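Local structure of galectin (6N44) at residues V18-K23 against F94-N99; K25-S30 against G87-L92. The protein probably binds carbohydrates such as beta-galactosides, as a galectin of sheep whose oligomeric assembly is critical for anti-parasitic activity. All blocks are in the same frame, centred on the assembly; numbering follows the deposited sequence.

Contact 1. Residues V18-K23 against F94-N99; sequences VCYMVK and FLVLEN
Tyr-20 and Val-22 pair with Val-96 and Phe-94 in a buried antiparallel ladder between two inner strands of the five-stranded sheet. Tyr-20 N donates to Val-96 O over 3.2 Å on a lone pair of that carbonyl, and Val-96 N returns a shorter, straighter bond to Tyr-20 O, 2.7 Å. Two residues on, Val-22 N to Phe-94 O (2.9 Å, 174° at the hydrogen) is again answered, by Phe-94 N to Val-22 O. In between, at the non-hydrogen-bonded pair Met-21 and Leu-95, Met-21 CA turns its hydrogen to Phe-94 O. Where the ladder runs out, a water takes its place, donating to Val-18 O and accepting from Glu-98 N.

In the galectin beta-sandwich, the Tyr-20, Val-22, Phe-94 and Val-96 side faces the other sheet: Phe-94 meets Phe-42 and Phe-56 edge-to-face. The CB atoms of Tyr-20 and Val-96 are neighbours at 3.9 Å, and Val-22 CG2 sits in the plane of the tyrosine ring at its edge.

The Met-21 and Leu-95 side faces the second subunit, where Leu-95 packs on Leu-95 of that chain. With CG anti to the backbone N (chi1 -174°) and chi2 near 56°, Leu-95 brings CD1 to 3.5 Å from Tyr-20 O. Beside the bridging water, Val-18 CG2 rests 3.6 Å from Glu-98 CB.

Contact 2. Residues K25-S30 against G87-L92; sequences KANLLS and GQPFEL
Phe-90 lays its ring over the backbone of Ala-26, whose O stands 3.3 Å above the ring plane, displaced toward the rim. The same oxygen accepts a nearly straight bond from Phe-90 N (2.9 Å), and Ala-26 N donates in return to Phe-90 O at 3.2 Å. The first torsion of Phe-90, 58°, places the ring between its own N and carbonyl carbon, folding it across the partner strand until Phe-90 CZ comes 3.7 Å from Ala-26 CB. Leu-28 crosses the ring at about a right angle, CG toward CE2. Ala-26, Leu-28 and Phe-90 thus face the core between the two sheets of the galectin beta-sandwich, away from the galactose-binding residues.

Around this core the polar groups are linked by water. One molecule, lying at the phenyl edge, accepts from Leu-28 N and has Gln-88 O 2.8 Å away. Another accepts from Lys-25 NZ and donates to Glu-91 OE2; the two charged side chains run alongside each other, but NZ and OE2 remain 4.3 Å apart, too far for a salt bridge.

Further out, Phe-84 meets the Phe-90 ring edge-to-face, and Asn-106 OD1 accepts from Glu-91 N. Strand 131-138 flanks strand 19-28 through backbone bonds to Lys-25 and Asn-27, while strand 37-43 of the facing sheet brings Leu-38 onto Phe-90.

From the N terminus, strand 19-28 and its ends supply the first half of both contacts, residues 18-23 to contact 1 and then 25-30 to contact 2. The chain next leaves for the facing sheet, building strands 37-43, 52-59, 62-69 and 72-80, and comes back at 87-92 to close the inner loop at contact 2. Strand 90-97 continues into 94-99, which closes the outer loop at contact 1, so the two nest without crossing. Their centres are 21 Å apart along one strand pair, yet they touch where Lys-23 CD packs 3.7 Å from Glu-91 CD. Contact 1 adjoins the second subunit; contact 2 holds the opposite end of the pair.

Contact 1. Residues V18-K23 against F94-N99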
# COMPACT_ATOMS: atom_id res chain seq x y z
N VAL A 18 -8.15 -5.27 2.58
CA VAL A 18 -7.33 -5.38 3.78
C VAL A 18 -5.87 -5.04 3.53
O VAL A 18 -5.07 -4.98 4.48
CB VAL A 18 -7.68 -6.82 4.23
CG1 VAL A 18 -6.48 -7.74 4.21
CG2 VAL A 18 -8.47 -6.82 5.50
N CYS A 19 -5.50 -4.79 2.27
CA CYS A 19 -4.15 -4.33 1.93
C CYS A 19 -4.31 -3.38 0.74
O CYS A 19 -4.26 -3.82 -0.41
CB CYS A 19 -3.21 -5.47 1.59
SG CYS A 19 -1.54 -4.87 1.22
N TYR A 20 -4.52 -2.10 1.04
CA TYR A 20 -4.95 -1.11 0.06
C TYR A 20 -4.26 0.22 0.34
O TYR A 20 -4.19 0.65 1.50
CB TYR A 20 -6.47 -0.94 0.10
CG TYR A 20 -7.06 -0.13 -1.02
CD1 TYR A 20 -7.61 -0.77 -2.15
CD2 TYR A 20 -7.09 1.25 -0.97
CE1 TYR A 20 -8.16 -0.04 -3.18
CE2 TYR A 20 -7.65 2.00 -2.00
CZ TYR A 20 -8.18 1.35 -3.10
OH TYR A 20 -8.74 2.09 -4.11
N MET A 21 -3.77 0.88 -0.70
CA MET A 21 -3.03 2.13 -0.54
C MET A 21 -3.63 3.23 -1.40
O MET A 21 -3.96 3.00 -2.57
CB MET A 21 -1.57 1.97 -0.91
CG MET A 21 -0.78 3.27 -0.68
SD MET A 21 0.92 3.08 -1.19
CE MET A 21 1.36 1.65 -0.22
N VAL A 22 -3.77 4.41 -0.79
CA VAL A 22 -4.08 5.66 -1.47
C VAL A 22 -2.87 6.56 -1.33
O VAL A 22 -2.36 6.75 -0.21
CB VAL A 22 -5.32 6.35 -0.87
CG1 VAL A 22 -5.59 7.69 -1.61
CG2 VAL A 22 -6.54 5.43 -0.88
N LYS A 23 -2.40 7.13 -2.44
CA LYS A 23 -1.29 8.07 -2.42
C LYS A 23 -1.73 9.36 -3.09
O LYS A 23 -2.01 9.37 -4.29
CB LYS A 23 -0.05 7.52 -3.12
CG LYS A 23 1.13 8.49 -2.98
CD LYS A 23 2.34 8.06 -3.77
CE LYS A 23 2.79 6.66 -3.39
NZ LYS A 23 4.15 6.37 -3.97
N PHE A 94 -2.62 6.95 2.68
CA PHE A 94 -3.49 6.17 3.54
C PHE A 94 -3.30 4.70 3.22
O PHE A 94 -3.41 4.29 2.06
CB PHE A 94 -4.98 6.54 3.37
CG PHE A 94 -5.29 7.96 3.74
CD1 PHE A 94 -5.19 8.97 2.79
CD2 PHE A 94 -5.68 8.29 5.02
CE1 PHE A 94 -5.48 10.30 3.11
CE2 PHE A 94 -5.98 9.62 5.36
CZ PHE A 94 -5.88 10.62 4.40
N LEU A 95 -3.02 3.92 4.25
CA LEU A 95 -2.87 2.48 4.15
C LEU A 95 -4.06 1.84 4.84
O LEU A 95 -4.23 2.02 6.05
CB LEU A 95 -1.56 2.05 4.79
CG LEU A 95 -1.18 0.58 4.66
CD1 LEU A 95 -1.15 0.16 3.18
CD2 LEU A 95 0.17 0.37 5.35
N VAL A 96 -4.89 1.12 4.08
CA VAL A 96 -6.04 0.43 4.66
C VAL A 96 -5.62 -0.99 5.03
O VAL A 96 -5.20 -1.78 4.18
CB VAL A 96 -7.24 0.43 3.70
CG1 VAL A 96 -8.47 -0.09 4.40
CG2 VAL A 96 -7.50 1.84 3.16
N LEU A 97 -5.70 -1.30 6.31
CA LEU A 97 -5.42 -2.64 6.83
C LEU A 97 -6.68 -3.22 7.45
O LEU A 97 -7.70 -2.54 7.55
CB LEU A 97 -4.29 -2.62 7.87
CG LEU A 97 -2.87 -2.16 7.48
CD1 LEU A 97 -2.55 -2.35 6.00
CD2 LEU A 97 -2.48 -0.78 7.96
N GLU A 98 -6.58 -4.47 7.91
CA GLU A 98 -7.74 -5.12 8.53
C GLU A 98 -8.23 -4.35 9.76
O GLU A 98 -9.43 -4.27 10.01
CB GLU A 98 -7.38 -6.57 8.88
CG GLU A 98 -8.24 -7.23 9.93
CD GLU A 98 -7.79 -6.92 11.34
OE1 GLU A 98 -6.56 -6.91 11.59
OE2 GLU A 98 -8.66 -6.62 12.18
N ASN A 99 -7.31 -3.79 10.53
CA ASN A 99 -7.68 -3.20 11.81
C ASN A 99 -7.82 -1.69 11.78
O ASN A 99 -8.57 -1.13 12.59
CB ASN A 99 -6.67 -3.59 12.89
CG ASN A 99 -5.22 -3.33 12.46
OD1 ASN A 99 -4.85 -3.54 11.30
ND2 ASN A 99 -4.40 -2.89 13.40
O HOH W 1 -4.55 -6.16 6.88

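Contact 2. Residues K25-S30 against G87-L92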
# COMPACT_ATOMS: atom_id res chain seq x y z
N LYS A 25 -0.75 13.40 -3.89
CA LYS A 25 0.30 14.41 -3.97
C LYS A 25 -0.36 15.76 -4.20
O LYS A 25 -1.10 15.93 -5.18
CB LYS A 25 1.31 14.09 -5.07
CG LYS A 25 2.08 12.78 -4.79
CD LYS A 25 3.11 12.48 -5.85
CE LYS A 25 3.91 11.26 -5.44
NZ LYS A 25 4.73 10.69 -6.54
N ALA A 26 -0.11 16.72 -3.30
CA ALA A 26 -0.79 18.00 -3.34
C ALA A 26 0.07 19.07 -2.67
O ALA A 26 1.14 18.78 -2.12
CB ALA A 26 -2.17 17.91 -2.65
N ASN A 27 -0.42 20.31 -2.71
CA ASN A 27 0.25 21.45 -2.10
C ASN A 27 -0.81 22.42 -1.59
O ASN A 27 -1.75 22.74 -2.33
CB ASN A 27 1.16 22.15 -3.10
CG ASN A 27 2.11 23.14 -2.44
OD1 ASN A 27 1.95 23.49 -1.26
ND2 ASN A 27 3.10 23.59 -3.20
N LEU A 28 -0.65 22.89 -0.36
CA LEU A 28 -1.62 23.83 0.21
C LEU A 28 -1.48 25.21 -0.41
O LEU A 28 -0.37 25.71 -0.62
CB LEU A 28 -1.44 23.94 1.73
CG LEU A 28 -1.65 22.67 2.54
CD1 LEU A 28 -0.96 22.83 3.88
CD2 LEU A 28 -3.13 22.38 2.72
N LEU A 29 -2.63 25.82 -0.71
CA LEU A 29 -2.73 27.18 -1.23
C LEU A 29 -2.62 28.20 -0.09
O LEU A 29 -2.53 27.87 1.09
CB LEU A 29 -4.07 27.37 -1.95
CG LEU A 29 -4.29 26.65 -3.29
CD1 LEU A 29 -5.73 26.74 -3.77
CD2 LEU A 29 -3.36 27.18 -4.35
N SER A 30 -2.65 29.48 -0.47
CA SER A 30 -2.73 30.60 0.46
C SER A 30 -4.04 31.32 0.20
O SER A 30 -4.05 32.40 -0.41
CB SER A 30 -1.55 31.55 0.28
OG SER A 30 -0.33 30.89 0.52
N GLY A 87 4.08 26.43 1.48
CA GLY A 87 3.41 25.71 0.43
C GLY A 87 4.40 24.72 -0.18
O GLY A 87 4.68 24.77 -1.38
N GLN A 88 4.97 23.86 0.67
CA GLN A 88 5.78 22.75 0.19
C GLN A 88 4.87 21.65 -0.31
O GLN A 88 3.89 21.31 0.37
CB GLN A 88 6.68 22.20 1.30
CG GLN A 88 7.73 23.16 1.81
CD GLN A 88 8.78 23.46 0.76
OE1 GLN A 88 9.50 22.55 0.30
NE2 GLN A 88 8.88 24.72 0.35
N PRO A 89 5.13 21.06 -1.47
CA PRO A 89 4.34 19.90 -1.89
C PRO A 89 4.56 18.75 -0.93
O PRO A 89 5.66 18.55 -0.40
CB PRO A 89 4.88 19.59 -3.29
CG PRO A 89 5.45 20.91 -3.77
CD PRO A 89 6.06 21.51 -2.52
N PHE A 90 3.49 18.00 -0.67
CA PHE A 90 3.54 16.88 0.26
C PHE A 90 2.97 15.64 -0.41
O PHE A 90 2.22 15.71 -1.40
CB PHE A 90 2.76 17.19 1.56
CG PHE A 90 1.30 17.55 1.35
CD1 PHE A 90 0.31 16.56 1.30
CD2 PHE A 90 0.91 18.88 1.22
CE1 PHE A 90 -1.04 16.90 1.11
CE2 PHE A 90 -0.46 19.22 1.02
CZ PHE A 90 -1.43 18.23 0.98
N GLU A 91 3.35 14.50 0.14
CA GLU A 91 2.79 13.21 -0.22
C GLU A 91 2.05 12.65 0.98
O GLU A 91 2.66 12.35 2.01
CB GLU A 91 3.89 12.25 -0.66
CG GLU A 91 3.36 10.88 -0.95
CD GLU A 91 4.47 9.93 -1.37
OE1 GLU A 91 4.56 8.84 -0.78
OE2 GLU A 91 5.26 10.31 -2.27
N LEU A 92 0.74 12.49 0.84
CA LEU A 92 -0.12 11.96 1.88
C LEU A 92 -0.55 10.55 1.48
O LEU A 92 -1.12 10.36 0.40
CB LEU A 92 -1.33 12.88 2.09
CG LEU A 92 -2.51 12.36 2.91
CD1 LEU A 92 -2.13 12.10 4.38
CD2 LEU A 92 -3.65 13.36 2.81
O HOH W 2 5.72 8.83 -4.79
O HOH W 3 1.45 22.33 1.28